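Local coordinates for protein concanavalin B (PDB 6CAF) that may bind carbohydrate as a chitinase-like seed protein of jack bean, built on the barrel of glycosyl hydrolase family 18, at residues 31-36 / 55-60; 101-106 / 147-152; 247-252 / 285-290. All coordinates share one frame; numbering follows the deposited sequence.

Contact 1: 31-36 / 55-60; sequences EIAVYW and IVFISF
Over the centre of one face of the Tyr35 ring sits CD2 of Phe57, 3.5 Å above the plane. At the Tyr35 edge, near its plane, Ser59 OG comes to 3.2 Å from Tyr35 CD2. The Tyr35 and Phe57 ring planes are inclined by 44°, with centroids 4.6 Å apart. Ile55 CG2 covers one face of Phe57 toward its rim. Ser59 CB lies over one face of the Phe60 ring. A cis peptide joins these two residues, and beyond it CZ of Phe60 packs against Tyr35 CD2 at 4.0 Å.

Ala33, Ile55, Tyr35 and Phe57 share one face of the parallel pair. That face looks into the barrel. Val34, Trp36, Val56 and Ile58 share the other, which helix 44-49 covers in a beta-alpha-beta unit. There Trp36 CB touches Val56 CG1 at 3.7 Å. With CG of Trp36 anti to the backbone N (chi1 179°), the indole brings CE3 near Ile58 CG1, and its NE1 bonds Gly42 O.

Phe57 O is gripped twice. Trp36 N reaches it at 2.9 Å, and Ser59 OG reaches it at 2.8 Å from above the carbonyl plane. This second bond fixes the rotation of the serine hydroxyl. The Tyr35 hydroxyl has polar partners in Glu250 and His152. The ring is thus held by apolar packing along its body and by polar partners at its end, which implies a fixed hydroxyl in the barrel interior.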
loop_
_atom_site.group_PDB
_atom_site.type_symbol
_atom_site.label_atom_id
_atom_site.label_comp_id
_atom_site.label_asym_id
_atom_site.label_seq_id
_atom_site.Cartn_x
_atom_site.Cartn_y
_atom_site.Cartn_z
ATOM N N GLU A 31 -11.863 5.799 2.200
ATOM C CA GLU A 31 -11.272 4.682 2.927
ATOM C C GLU A 31 -9.822 5.033 3.223
ATOM O O GLU A 31 -9.173 5.629 2.377
ATOM C CB GLU A 31 -11.370 3.389 2.101
ATOM C CG GLU A 31 -12.810 2.935 1.863
ATOM C CD GLU A 31 -12.940 1.693 0.970
ATOM O OE1 GLU A 31 -11.996 1.349 0.230
ATOM O OE2 GLU A 31 -14.016 1.084 1.010
ATOM N N ILE A 32 -9.312 4.600 4.374
ATOM C CA ILE A 32 -7.951 4.914 4.747
ATOM C C ILE A 32 -7.137 3.628 4.880
ATOM O O ILE A 32 -7.527 2.686 5.583
ATOM C CB ILE A 32 -7.905 5.703 6.071
ATOM C CG1 ILE A 32 -8.800 6.936 5.980
ATOM C CG2 ILE A 32 -6.462 6.066 6.409
ATOM C CD1 ILE A 32 -8.833 7.773 7.254
ATOM N N ALA A 33 -5.983 3.623 4.228
ATOM C CA ALA A 33 -5.016 2.548 4.365
ATOM C C ALA A 33 -3.817 3.079 5.165
ATOM O O ALA A 33 -3.557 4.291 5.174
ATOM C CB ALA A 33 -4.538 2.120 2.978
ATOM N N VAL A 34 -3.080 2.163 5.786
ATOM C CA VAL A 34 -1.910 2.560 6.540
ATOM C C VAL A 34 -0.838 1.493 6.443
ATOM O O VAL A 34 -1.141 0.297 6.368
ATOM C CB VAL A 34 -2.281 2.832 8.009
ATOM C CG1 VAL A 34 -2.688 1.562 8.743
ATOM C CG2 VAL A 34 -1.187 3.572 8.764
ATOM N N TYR A 35 0.411 1.943 6.446
ATOM C CA TYR A 35 1.569 1.067 6.502
ATOM C C TYR A 35 1.943 0.757 7.946
ATOM O O TYR A 35 2.067 1.651 8.787
ATOM C CB TYR A 35 2.752 1.694 5.798
ATOM C CG TYR A 35 2.618 1.815 4.299
ATOM C CD1 TYR A 35 1.939 2.875 3.719
ATOM C CD2 TYR A 35 3.161 0.871 3.466
ATOM C CE1 TYR A 35 1.820 3.007 2.352
ATOM C CE2 TYR A 35 3.060 1.004 2.099
ATOM C CZ TYR A 35 2.405 2.045 1.533
ATOM O OH TYR A 35 2.340 2.129 0.152
ATOM N N TRP A 36 2.155 -0.527 8.194
ATOM C CA TRP A 36 2.516 -1.049 9.500
ATOM C C TRP A 36 3.635 -2.053 9.373
ATOM O O TRP A 36 3.586 -2.905 8.502
ATOM C CB TRP A 36 1.292 -1.712 10.149
ATOM C CG TRP A 36 1.594 -2.301 11.488
ATOM C CD1 TRP A 36 1.476 -1.664 12.697
ATOM C CD2 TRP A 36 2.137 -3.605 11.760
ATOM N NE1 TRP A 36 1.926 -2.497 13.700
ATOM C CE2 TRP A 36 2.350 -3.682 13.142
ATOM C CE3 TRP A 36 2.425 -4.725 10.982
ATOM C CZ2 TRP A 36 2.865 -4.817 13.745
ATOM C CZ3 TRP A 36 2.947 -5.828 11.570
ATOM C CH2 TRP A 36 3.154 -5.880 12.932
ATOM N N ILE A 55 -7.638 -0.750 5.333
ATOM C CA ILE A 55 -6.549 -1.543 4.785
ATOM C C ILE A 55 -5.308 -1.301 5.647
ATOM O O ILE A 55 -4.978 -0.155 5.932
ATOM C CB ILE A 55 -6.253 -1.138 3.327
ATOM C CG1 ILE A 55 -7.443 -1.444 2.418
ATOM C CG2 ILE A 55 -4.969 -1.781 2.856
ATOM C CD1 ILE A 55 -7.341 -0.814 1.048
ATOM N N VAL A 56 -4.626 -2.389 5.992
ATOM C CA VAL A 56 -3.314 -2.303 6.613
ATOM C C VAL A 56 -2.336 -3.061 5.725
ATOM O O VAL A 56 -2.557 -4.232 5.384
ATOM C CB VAL A 56 -3.320 -2.891 8.039
ATOM C CG1 VAL A 56 -1.936 -2.874 8.642
ATOM C CG2 VAL A 56 -4.285 -2.127 8.905
ATOM N N PHE A 57 -1.250 -2.391 5.370
ATOM C CA PHE A 57 -0.157 -2.998 4.618
ATOM C C PHE A 57 0.916 -3.473 5.596
ATOM O O PHE A 57 1.564 -2.644 6.256
ATOM C CB PHE A 57 0.526 -1.989 3.690
ATOM C CG PHE A 57 -0.365 -1.304 2.703
ATOM C CD1 PHE A 57 -1.051 -2.008 1.733
ATOM C CD2 PHE A 57 -0.457 0.071 2.705
ATOM C CE1 PHE A 57 -1.802 -1.339 0.796
ATOM C CE2 PHE A 57 -1.190 0.732 1.750
ATOM C CZ PHE A 57 -1.890 0.032 0.803
ATOM N N ILE A 58 1.121 -4.787 5.715
ATOM C CA ILE A 58 2.238 -5.321 6.491
ATOM C C ILE A 58 3.502 -5.131 5.661
ATOM O O ILE A 58 3.604 -5.657 4.533
ATOM C CB ILE A 58 2.037 -6.798 6.859
ATOM C CG1 ILE A 58 0.805 -6.937 7.770
ATOM C CG2 ILE A 58 3.273 -7.348 7.505
ATOM C CD1 ILE A 58 0.457 -8.346 8.143
ATOM N N SER A 59 4.433 -4.349 6.210
ATOM C CA SER A 59 5.486 -3.728 5.421
ATOM C C SER A 59 6.861 -4.001 6.016
ATOM O O SER A 59 7.106 -3.578 7.144
ATOM C CB SER A 59 5.220 -2.228 5.398
ATOM O OG SER A 59 3.914 -1.958 4.867
ATOM N N PHE A 60 7.776 -4.685 5.338
ATOM C CA PHE A 60 7.753 -5.097 3.949
ATOM C C PHE A 60 8.439 -6.446 3.781
ATOM O O PHE A 60 9.374 -6.757 4.512
ATOM C CB PHE A 60 8.568 -4.131 3.077
ATOM C CG PHE A 60 8.001 -2.733 3.004
ATOM C CD1 PHE A 60 7.021 -2.418 2.088
ATOM C CD2 PHE A 60 8.436 -1.754 3.864
ATOM C CE1 PHE A 60 6.502 -1.155 2.008
ATOM C CE2 PHE A 60 7.931 -0.475 3.783
ATOM C CZ PHE A 60 6.954 -0.184 2.865
#

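Contact 2: 101-106 / 147-152; sequences GVKVFL and ALDGIH
Asp149 reaches across to the backbone of strand 103-106. Its CB lies 3.6 Å from Val104 O and also packs against Lys103 CB. CG sits near Lys103 CA. At the tip, OD2 accepts Val104 N at 2.9 Å, on its anti side, and the bond is nearly straight at 168°. CG is anti to the carbonyl carbon (chi1 -61°), which folds the carboxylate back beside its own N. That N donates to Val104 O at 2.8 Å, so one residue takes both the N-H and the C=O of Val104. OD2 has a second donor in Gln98 NE2. Lys103 NZ stays apart from the carboxylate.

Further along, Leu106 N bonds Gly150 O, and His152 N bonds Leu106 O. The Phe105 ring lies over Gly150, whose CA is 3.8 Å from the ring centroid in a CH-pi contact. A side chain on Gly150 would clash with this ring. A serine in place of Phe105 is likely to uncover Gly150 CA and open a gap above the glycine backbone. On the other face of the sheet, Leu148 CD1 meets Leu106 CB at 3.7 Å, and Leu148 CD2 meets Val104 CG1.

Helix 120-135 packs on that leucine side through Leu130 and Phe134. Phe105 instead reaches Leu183 and Ser185 of strand 183-186 and Ile55 of strand 55-64. His152 ND1 bonds Ser185 OG. The pair therefore joins strands 103-109 and 150-154 between an outer helix and the barrel interior.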
loop_
_atom_site.group_PDB
_atom_site.type_symbol
_atom_site.label_atom_id
_atom_site.label_comp_id
_atom_site.label_asym_id
_atom_site.label_seq_id
_atom_site.Cartn_x
_atom_site.Cartn_y
_atom_site.Cartn_z
ATOM N N GLY A 101 -13.256 -6.645 9.602
ATOM C CA GLY A 101 -13.467 -6.004 8.330
ATOM C C GLY A 101 -12.291 -5.223 7.797
ATOM O O GLY A 101 -12.450 -4.475 6.861
ATOM N N VAL A 102 -11.119 -5.376 8.397
ATOM C CA VAL A 102 -9.934 -4.696 7.913
ATOM C C VAL A 102 -9.238 -5.636 6.932
ATOM O O VAL A 102 -9.024 -6.811 7.223
ATOM C CB VAL A 102 -8.977 -4.334 9.058
ATOM C CG1 VAL A 102 -7.719 -3.683 8.540
ATOM C CG2 VAL A 102 -9.668 -3.465 10.082
ATOM N N LYS A 103 -8.885 -5.118 5.767
ATOM C CA LYS A 103 -8.132 -5.904 4.803
ATOM C C LYS A 103 -6.654 -5.812 5.143
ATOM O O LYS A 103 -6.145 -4.719 5.325
ATOM C CB LYS A 103 -8.385 -5.384 3.404
ATOM C CG LYS A 103 -9.803 -5.536 2.934
ATOM C CD LYS A 103 -9.964 -5.101 1.505
ATOM C CE LYS A 103 -11.401 -5.246 1.041
ATOM N NZ LYS A 103 -12.155 -4.068 1.496
ATOM N N VAL A 104 -5.979 -6.952 5.226
ATOM C CA VAL A 104 -4.576 -6.974 5.564
ATOM C C VAL A 104 -3.821 -7.451 4.325
ATOM O O VAL A 104 -4.055 -8.552 3.812
ATOM C CB VAL A 104 -4.317 -7.902 6.750
ATOM C CG1 VAL A 104 -2.851 -7.945 7.113
ATOM C CG2 VAL A 104 -5.161 -7.507 7.955
ATOM N N PHE A 105 -2.938 -6.594 3.840
ATOM C CA PHE A 105 -2.139 -6.892 2.670
ATOM C C PHE A 105 -0.700 -7.154 3.102
ATOM O O PHE A 105 -0.259 -6.632 4.129
ATOM C CB PHE A 105 -2.095 -5.684 1.732
ATOM C CG PHE A 105 -3.302 -5.432 0.875
ATOM C CD1 PHE A 105 -4.557 -5.388 1.335
ATOM C CD2 PHE A 105 -3.121 -5.173 -0.455
ATOM C CE1 PHE A 105 -5.621 -5.084 0.516
ATOM C CE2 PHE A 105 -4.175 -4.872 -1.286
ATOM C CZ PHE A 105 -5.438 -4.785 -0.780
ATOM N N LEU A 106 0.039 -7.917 2.285
ATOM C CA LEU A 106 1.487 -7.923 2.371
ATOM C C LEU A 106 2.060 -6.948 1.362
ATOM O O LEU A 106 1.736 -7.035 0.177
ATOM C CB LEU A 106 2.058 -9.323 2.100
ATOM C CG LEU A 106 3.567 -9.430 2.205
ATOM C CD1 LEU A 106 4.069 -9.211 3.613
ATOM C CD2 LEU A 106 4.022 -10.769 1.659
ATOM N N ALA A 147 -4.586 -16.243 5.043
ATOM C CA ALA A 147 -5.001 -15.870 3.713
ATOM C C ALA A 147 -5.203 -14.384 3.693
ATOM O O ALA A 147 -6.261 -13.867 4.034
ATOM C CB ALA A 147 -6.271 -16.584 3.283
ATOM N N LEU A 148 -4.147 -13.676 3.368
ATOM C CA LEU A 148 -4.177 -12.221 3.342
ATOM C C LEU A 148 -5.102 -11.712 2.244
ATOM O O LEU A 148 -5.414 -12.417 1.286
ATOM C CB LEU A 148 -2.779 -11.647 3.165
ATOM C CG LEU A 148 -1.785 -11.978 4.283
ATOM C CD1 LEU A 148 -0.459 -11.261 4.024
ATOM C CD2 LEU A 148 -2.305 -11.632 5.650
ATOM N N ASP A 149 -5.533 -10.464 2.384
ATOM C CA ASP A 149 -6.469 -9.882 1.458
ATOM C C ASP A 149 -5.868 -9.348 0.199
ATOM O O ASP A 149 -6.598 -9.039 -0.744
ATOM C CB ASP A 149 -7.245 -8.804 2.169
ATOM C CG ASP A 149 -8.015 -9.357 3.318
ATOM O OD1 ASP A 149 -9.027 -10.037 3.074
ATOM O OD2 ASP A 149 -7.574 -9.215 4.474
ATOM N N GLY A 150 -4.544 -9.235 0.147
ATOM C CA GLY A 150 -3.926 -8.749 -1.055
ATOM C C GLY A 150 -2.423 -8.643 -0.972
ATOM O O GLY A 150 -1.826 -8.826 0.082
ATOM N N ILE A 151 -1.837 -8.322 -2.127
ATOM C CA ILE A 151 -0.412 -8.083 -2.276
ATOM C C ILE A 151 -0.274 -6.672 -2.829
ATOM O O ILE A 151 -0.909 -6.317 -3.842
ATOM C CB ILE A 151 0.261 -9.080 -3.249
ATOM C CG1 ILE A 151 0.065 -10.521 -2.781
ATOM C CG2 ILE A 151 1.725 -8.734 -3.442
ATOM C CD1 ILE A 151 0.694 -10.909 -1.468
ATOM N N HIS A 152 0.575 -5.877 -2.151
ATOM C CA HIS A 152 0.799 -4.481 -2.481
ATOM C C HIS A 152 2.218 -4.288 -3.012
ATOM O O HIS A 152 3.198 -4.645 -2.369
ATOM C CB HIS A 152 0.579 -3.659 -1.233
ATOM C CG HIS A 152 0.792 -2.205 -1.384
ATOM N ND1 HIS A 152 0.086 -1.442 -2.274
ATOM C CD2 HIS A 152 1.546 -1.350 -0.663
ATOM C CE1 HIS A 152 0.410 -0.175 -2.107
ATOM N NE2 HIS A 152 1.284 -0.098 -1.124
#

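Contact 3: 247-252 / 285-290; sequences LFLELP and AGIALW
Strands 247-252 and 285-290 run parallel, 4.4 Å apart at closest approach and inclined by 24°, with five backbone hydrogen bonds from Ala285 N to Leu247 O through to Trp290 N to Leu251 O. Ala288 takes part with both its N and its O. Its N donates to Leu249 O and its O accepts from Leu251 N, both at 2.8 Å.

The Phe248 ring carries the first end of the contact. Ala285 CB makes a CH-pi contact over one face, 3.4 Å above the plane and offset toward the rim. Ile287 N lies at the ring edge, 3.6 Å from Phe248 CD2. Phe248 CG is anti to its carbonyl carbon (chi1 -65°), which brings the ring over Ala285 and beside the Gly286 backbone. Gly286 C comes to 3.4 Å from Phe248 CD2. Only a glycine suits the backbone angles of Gly286, and a beta carbon here would also crowd the Phe248 ring. Phe210 stacks on Phe248.

These are neighbouring strands of the TIM barrel of the GH18 family. Strand 284-290 is also paired with strand 31-36, which closes the barrel. Phe248, Glu250 and Ala288 face the interior.

Glu250 extends from the backbone, with CG anti to N (chi1 -179°). Its CG packs on Ala288 CB at 4.0 Å. Beyond that, the carboxylate turns to partners on other strands and loops. OE2 bonds Tyr214 OH, while OE1 is the other end of the Tyr35 hydroxyl bond. Together the two bonds hold both oxygens and fix the rotation of the carboxylate.

On the outer face, Ile287 CB lies 3.4 Å from Leu249 O. Leu289 CD2 approaches Leu251 CB at 4.4 Å. Helix 227-239 covers Leu249, while Tyr300 of helix 300-308 touches Leu251 and Leu289.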
loop_
_atom_site.group_PDB
_atom_site.type_symbol
_atom_site.label_atom_id
_atom_site.label_comp_id
_atom_site.label_asym_id
_atom_site.label_seq_id
_atom_site.Cartn_x
_atom_site.Cartn_y
_atom_site.Cartn_z
ATOM N N LEU A 247 -8.313 4.857 -7.267
ATOM C CA LEU A 247 -7.176 5.736 -7.034
ATOM C C LEU A 247 -7.195 6.283 -5.620
ATOM O O LEU A 247 -8.209 6.797 -5.142
ATOM C CB LEU A 247 -7.145 6.890 -8.004
ATOM C CG LEU A 247 -7.024 6.585 -9.460
ATOM C CD1 LEU A 247 -6.945 7.890 -10.244
ATOM C CD2 LEU A 247 -5.823 5.730 -9.706
ATOM N N PHE A 248 -6.045 6.162 -4.972
ATOM C CA PHE A 248 -5.859 6.684 -3.647
ATOM C C PHE A 248 -4.696 7.657 -3.643
ATOM O O PHE A 248 -3.745 7.478 -4.420
ATOM C CB PHE A 248 -5.481 5.587 -2.662
ATOM C CG PHE A 248 -6.518 4.544 -2.410
ATOM C CD1 PHE A 248 -6.777 3.561 -3.345
ATOM C CD2 PHE A 248 -7.182 4.490 -1.178
ATOM C CE1 PHE A 248 -7.676 2.551 -3.076
ATOM C CE2 PHE A 248 -8.108 3.491 -0.918
ATOM C CZ PHE A 248 -8.323 2.506 -1.870
ATOM N N LEU A 249 -4.745 8.640 -2.742
ATOM C CA LEU A 249 -3.571 9.466 -2.471
ATOM C C LEU A 249 -2.796 8.862 -1.320
ATOM O O LEU A 249 -3.323 8.760 -0.198
ATOM C CB LEU A 249 -3.935 10.891 -2.068
ATOM C CG LEU A 249 -4.717 11.696 -3.083
ATOM C CD1 LEU A 249 -6.217 11.508 -2.863
ATOM C CD2 LEU A 249 -4.389 13.173 -2.926
ATOM N N GLU A 250 -1.539 8.482 -1.556
ATOM C CA GLU A 250 -0.654 8.091 -0.466
ATOM C C GLU A 250 0.110 9.325 -0.019
ATOM O O GLU A 250 0.729 10.013 -0.837
ATOM C CB GLU A 250 0.303 6.970 -0.844
ATOM C CG GLU A 250 1.178 6.587 0.315
ATOM C CD GLU A 250 2.069 5.415 0.031
ATOM O OE1 GLU A 250 1.537 4.422 -0.500
ATOM O OE2 GLU A 250 3.254 5.435 0.436
ATOM N N LEU A 251 0.026 9.583 1.278
ATOM C CA LEU A 251 0.515 10.820 1.863
ATOM C C LEU A 251 1.288 10.504 3.133
ATOM O O LEU A 251 1.040 9.491 3.806
ATOM C CB LEU A 251 -0.686 11.687 2.241
ATOM C CG LEU A 251 -1.545 12.176 1.066
ATOM C CD1 LEU A 251 -2.824 12.823 1.576
ATOM C CD2 LEU A 251 -0.727 13.083 0.186
ATOM N N PRO A 252 2.204 11.400 3.500
ATOM C CA PRO A 252 2.889 11.232 4.773
ATOM C C PRO A 252 2.001 11.695 5.913
ATOM O O PRO A 252 1.307 12.700 5.789
ATOM C CB PRO A 252 4.107 12.145 4.636
ATOM C CG PRO A 252 3.705 13.178 3.663
ATOM C CD PRO A 252 2.661 12.594 2.772
ATOM N N ALA A 285 -10.879 6.808 -4.230
ATOM C CA ALA A 285 -11.204 5.786 -3.270
ATOM C C ALA A 285 -10.822 6.134 -1.836
ATOM O O ALA A 285 -11.393 5.594 -0.878
ATOM C CB ALA A 285 -10.532 4.480 -3.663
ATOM N N GLY A 286 -9.828 7.000 -1.662
ATOM C CA GLY A 286 -9.379 7.300 -0.308
ATOM C C GLY A 286 -7.920 7.666 -0.274
ATOM O O GLY A 286 -7.340 8.160 -1.260
ATOM N N ILE A 287 -7.332 7.441 0.894
ATOM C CA ILE A 287 -5.973 7.827 1.131
ATOM C C ILE A 287 -5.220 6.687 1.803
ATOM O O ILE A 287 -5.828 5.818 2.445
ATOM C CB ILE A 287 -5.867 9.094 1.994
ATOM C CG1 ILE A 287 -6.399 8.890 3.380
ATOM C CG2 ILE A 287 -6.548 10.282 1.309
ATOM C CD1 ILE A 287 -6.184 10.078 4.312
ATOM N N ALA A 288 -3.899 6.695 1.639
ATOM C CA ALA A 288 -3.020 5.843 2.413
ATOM C C ALA A 288 -2.049 6.707 3.173
ATOM O O ALA A 288 -1.613 7.734 2.672
ATOM C CB ALA A 288 -2.235 4.877 1.525
ATOM N N LEU A 289 -1.706 6.268 4.379
ATOM C CA LEU A 289 -0.796 7.021 5.226
ATOM C C LEU A 289 0.498 6.252 5.494
ATOM O O LEU A 289 0.488 5.118 6.016
ATOM C CB LEU A 289 -1.470 7.382 6.539
ATOM C CG LEU A 289 -2.664 8.320 6.382
ATOM C CD1 LEU A 289 -3.427 8.486 7.686
ATOM C CD2 LEU A 289 -2.244 9.653 5.840
ATOM N N TRP A 290 1.600 6.918 5.127
ATOM C CA TRP A 290 2.935 6.501 5.499
ATOM C C TRP A 290 3.284 7.297 6.760
ATOM O O TRP A 290 3.465 8.518 6.654
ATOM C CB TRP A 290 3.945 6.808 4.371
ATOM C CG TRP A 290 5.331 6.490 4.791
ATOM C CD1 TRP A 290 6.287 7.376 5.132
ATOM C CD2 TRP A 290 5.861 5.191 5.054
ATOM N NE1 TRP A 290 7.420 6.700 5.599
ATOM C CE2 TRP A 290 7.185 5.352 5.521
ATOM C CE3 TRP A 290 5.388 3.893 4.838
ATOM C CZ2 TRP A 290 8.003 4.259 5.857
ATOM C CZ3 TRP A 290 6.211 2.805 5.173
ATOM C CH2 TRP A 290 7.497 2.988 5.666
#

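How the contacts relate
All three contacts are buried pairs of parallel strands in one barrel sheet, and none lies at the surface. Contacts 1 and 2 meet where strands 55-64 and 103-109 pair, through Ile58 N and Phe105 O. Contacts 1 and 3 meet where strands 31-36 and 284-290 pair, through Ala33 O and Leu289 N. Contacts 2 and 3 do not touch, with centres about 16 Å apart. Inside the barrel, Tyr35 of contact 1 joins them by bonding both His152 and Glu250. Contact 1 is rich in aromatic packing. Contact 2 adds a carboxylate-to-backbone bond at its loop end. Contact 3 has five firm backbone bonds and a buried inner glutamate; contact 1 also has five, one weak.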